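Local coordinates for protein serine acetyltransferase (Bacteroides vulgatus ATCC 8482, PDB 3F1X) that probably transfers an acetyl group to serine as an acyltransferase of amino-acid biosynthesis, with a helical N-terminal domain ahead of a left-handed beta-helix, at residues A[82-87]-A[114-119]. Numbering follows the deposited sequence.
Sequences LLTEQI and LLAARF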
# COMPACT_ATOMS: atom_id res chain seq x y z
N LEU A 82 -18.39 -7.33 -4.17
CA LEU A 82 -17.97 -7.39 -2.78
C LEU A 82 -19.08 -7.88 -1.86
O LEU A 82 -18.87 -8.76 -1.03
CB LEU A 82 -17.50 -6.01 -2.31
CG LEU A 82 -16.01 -5.69 -2.09
CD1 LEU A 82 -15.13 -6.48 -3.03
CD2 LEU A 82 -15.79 -4.20 -2.25
N LEU A 83 -20.27 -7.30 -2.00
CA LEU A 83 -21.40 -7.66 -1.16
C LEU A 83 -21.85 -9.11 -1.34
O LEU A 83 -22.31 -9.74 -0.40
CB LEU A 83 -22.58 -6.72 -1.39
CG LEU A 83 -23.81 -6.93 -0.49
CD1 LEU A 83 -23.43 -6.77 0.99
CD2 LEU A 83 -24.87 -5.92 -0.87
N THR A 84 -21.72 -9.63 -2.56
CA THR A 84 -22.13 -11.02 -2.80
C THR A 84 -21.27 -11.95 -1.94
O THR A 84 -21.78 -12.82 -1.25
CB THR A 84 -21.95 -11.40 -4.30
OG1 THR A 84 -22.84 -10.62 -5.11
CG2 THR A 84 -22.24 -12.88 -4.51
N GLU A 85 -19.96 -11.72 -1.96
CA GLU A 85 -19.04 -12.55 -1.19
C GLU A 85 -19.26 -12.47 0.32
O GLU A 85 -19.21 -13.49 1.01
CB GLU A 85 -17.60 -12.16 -1.51
CG GLU A 85 -16.54 -13.10 -0.95
CD GLU A 85 -16.62 -14.48 -1.57
OE1 GLU A 85 -16.82 -14.57 -2.80
OE2 GLU A 85 -16.45 -15.48 -0.84
N GLN A 86 -19.52 -11.28 0.84
CA GLN A 86 -19.72 -11.12 2.27
C GLN A 86 -21.03 -11.71 2.74
O GLN A 86 -21.13 -12.27 3.83
CB GLN A 86 -19.62 -9.65 2.67
CG GLN A 86 -18.21 -9.09 2.52
CD GLN A 86 -17.18 -9.99 3.18
OE1 GLN A 86 -16.31 -10.55 2.52
NE2 GLN A 86 -17.28 -10.12 4.50
N ILE A 87 -22.06 -11.59 1.90
CA ILE A 87 -23.34 -12.16 2.25
C ILE A 87 -23.16 -13.68 2.27
O ILE A 87 -23.70 -14.37 3.13
CB ILE A 87 -24.43 -11.74 1.23
CG1 ILE A 87 -24.76 -10.26 1.42
CG2 ILE A 87 -25.66 -12.62 1.40
CD1 ILE A 87 -25.77 -9.70 0.44
N LEU A 114 -28.23 -12.77 -5.45
CA LEU A 114 -29.56 -12.19 -5.59
C LEU A 114 -29.87 -11.29 -4.38
O LEU A 114 -30.45 -10.21 -4.53
CB LEU A 114 -30.61 -13.30 -5.72
CG LEU A 114 -32.04 -12.86 -6.05
CD1 LEU A 114 -32.04 -11.92 -7.25
CD2 LEU A 114 -32.89 -14.09 -6.33
N LEU A 115 -29.47 -11.73 -3.19
CA LEU A 115 -29.70 -10.92 -1.99
C LEU A 115 -28.91 -9.62 -2.14
O LEU A 115 -29.41 -8.54 -1.81
CB LEU A 115 -29.24 -11.67 -0.73
CG LEU A 115 -30.05 -12.88 -0.26
CD1 LEU A 115 -29.42 -13.47 0.99
CD2 LEU A 115 -31.49 -12.46 0.04
N ALA A 116 -27.69 -9.72 -2.65
CA ALA A 116 -26.86 -8.53 -2.84
C ALA A 116 -27.52 -7.58 -3.82
O ALA A 116 -27.52 -6.36 -3.62
CB ALA A 116 -25.47 -8.93 -3.34
N ALA A 117 -28.11 -8.13 -4.88
CA ALA A 117 -28.78 -7.29 -5.87
C ALA A 117 -30.04 -6.68 -5.25
O ALA A 117 -30.37 -5.51 -5.50
CB ALA A 117 -29.14 -8.13 -7.11
N ARG A 118 -30.74 -7.46 -4.43
CA ARG A 118 -31.96 -6.98 -3.76
C ARG A 118 -31.59 -5.79 -2.87
O ARG A 118 -32.31 -4.79 -2.82
CB ARG A 118 -32.57 -8.08 -2.88
CG ARG A 118 -33.05 -9.33 -3.63
CD ARG A 118 -34.31 -9.07 -4.46
NE ARG A 118 -34.77 -10.27 -5.16
CZ ARG A 118 -35.80 -10.29 -6.01
NH1 ARG A 118 -36.48 -9.17 -6.25
NH2 ARG A 118 -36.15 -11.42 -6.62
N PHE A 119 -30.47 -5.90 -2.17
CA PHE A 119 -30.03 -4.80 -1.32
C PHE A 119 -29.80 -3.55 -2.16
O PHE A 119 -30.25 -2.46 -1.81
CB PHE A 119 -28.74 -5.14 -0.59
CG PHE A 119 -28.13 -3.95 0.09
CD1 PHE A 119 -28.66 -3.48 1.29
CD2 PHE A 119 -27.08 -3.25 -0.50
CE1 PHE A 119 -28.16 -2.31 1.88
CE2 PHE A 119 -26.57 -2.09 0.08
CZ PHE A 119 -27.11 -1.62 1.28
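T84 and A116 bring their CA atoms to 5.3 Å where the axes of 82-87 and 114-119, on helices 68-93 and 109-120, come within 8.5 Å, with 125° between their N-to-C directions. This helix-helix packing belongs to the helical N-terminal domain that precedes the left-handed beta-helix in serine acetyltransferases. The small methyl of A116 permits the close approach: its CB is directed at the other helix and meets side chains of L83, T84 and I87. L83 and I87, one turn apart, both set out toward 114-119 along their CA–CB bonds. With CG of L83 swung opposite the backbone N (chi1 -176°), L83 CD2 lies 3.8 Å from A116 CA and 3.5 Å from CD2 of the F119 ring, one turn further on; the side chains of L83 and F119 cross at about a right angle. Cutting L83 back to an alanine is likely to open a gap beside A116 and take from the F119 ring its contact with 82-87. The F119 side chain also touches I165 and L169 of helix 155-171. I87 extends CD1 to 3.6 Å from the backbone N of A116, while its other branch, CG2, meets CD1 of L115. On the T84 side, OG1 is hydrogen-bonded to F80 O within its own helix and rests 3.6 Å from A116 CB.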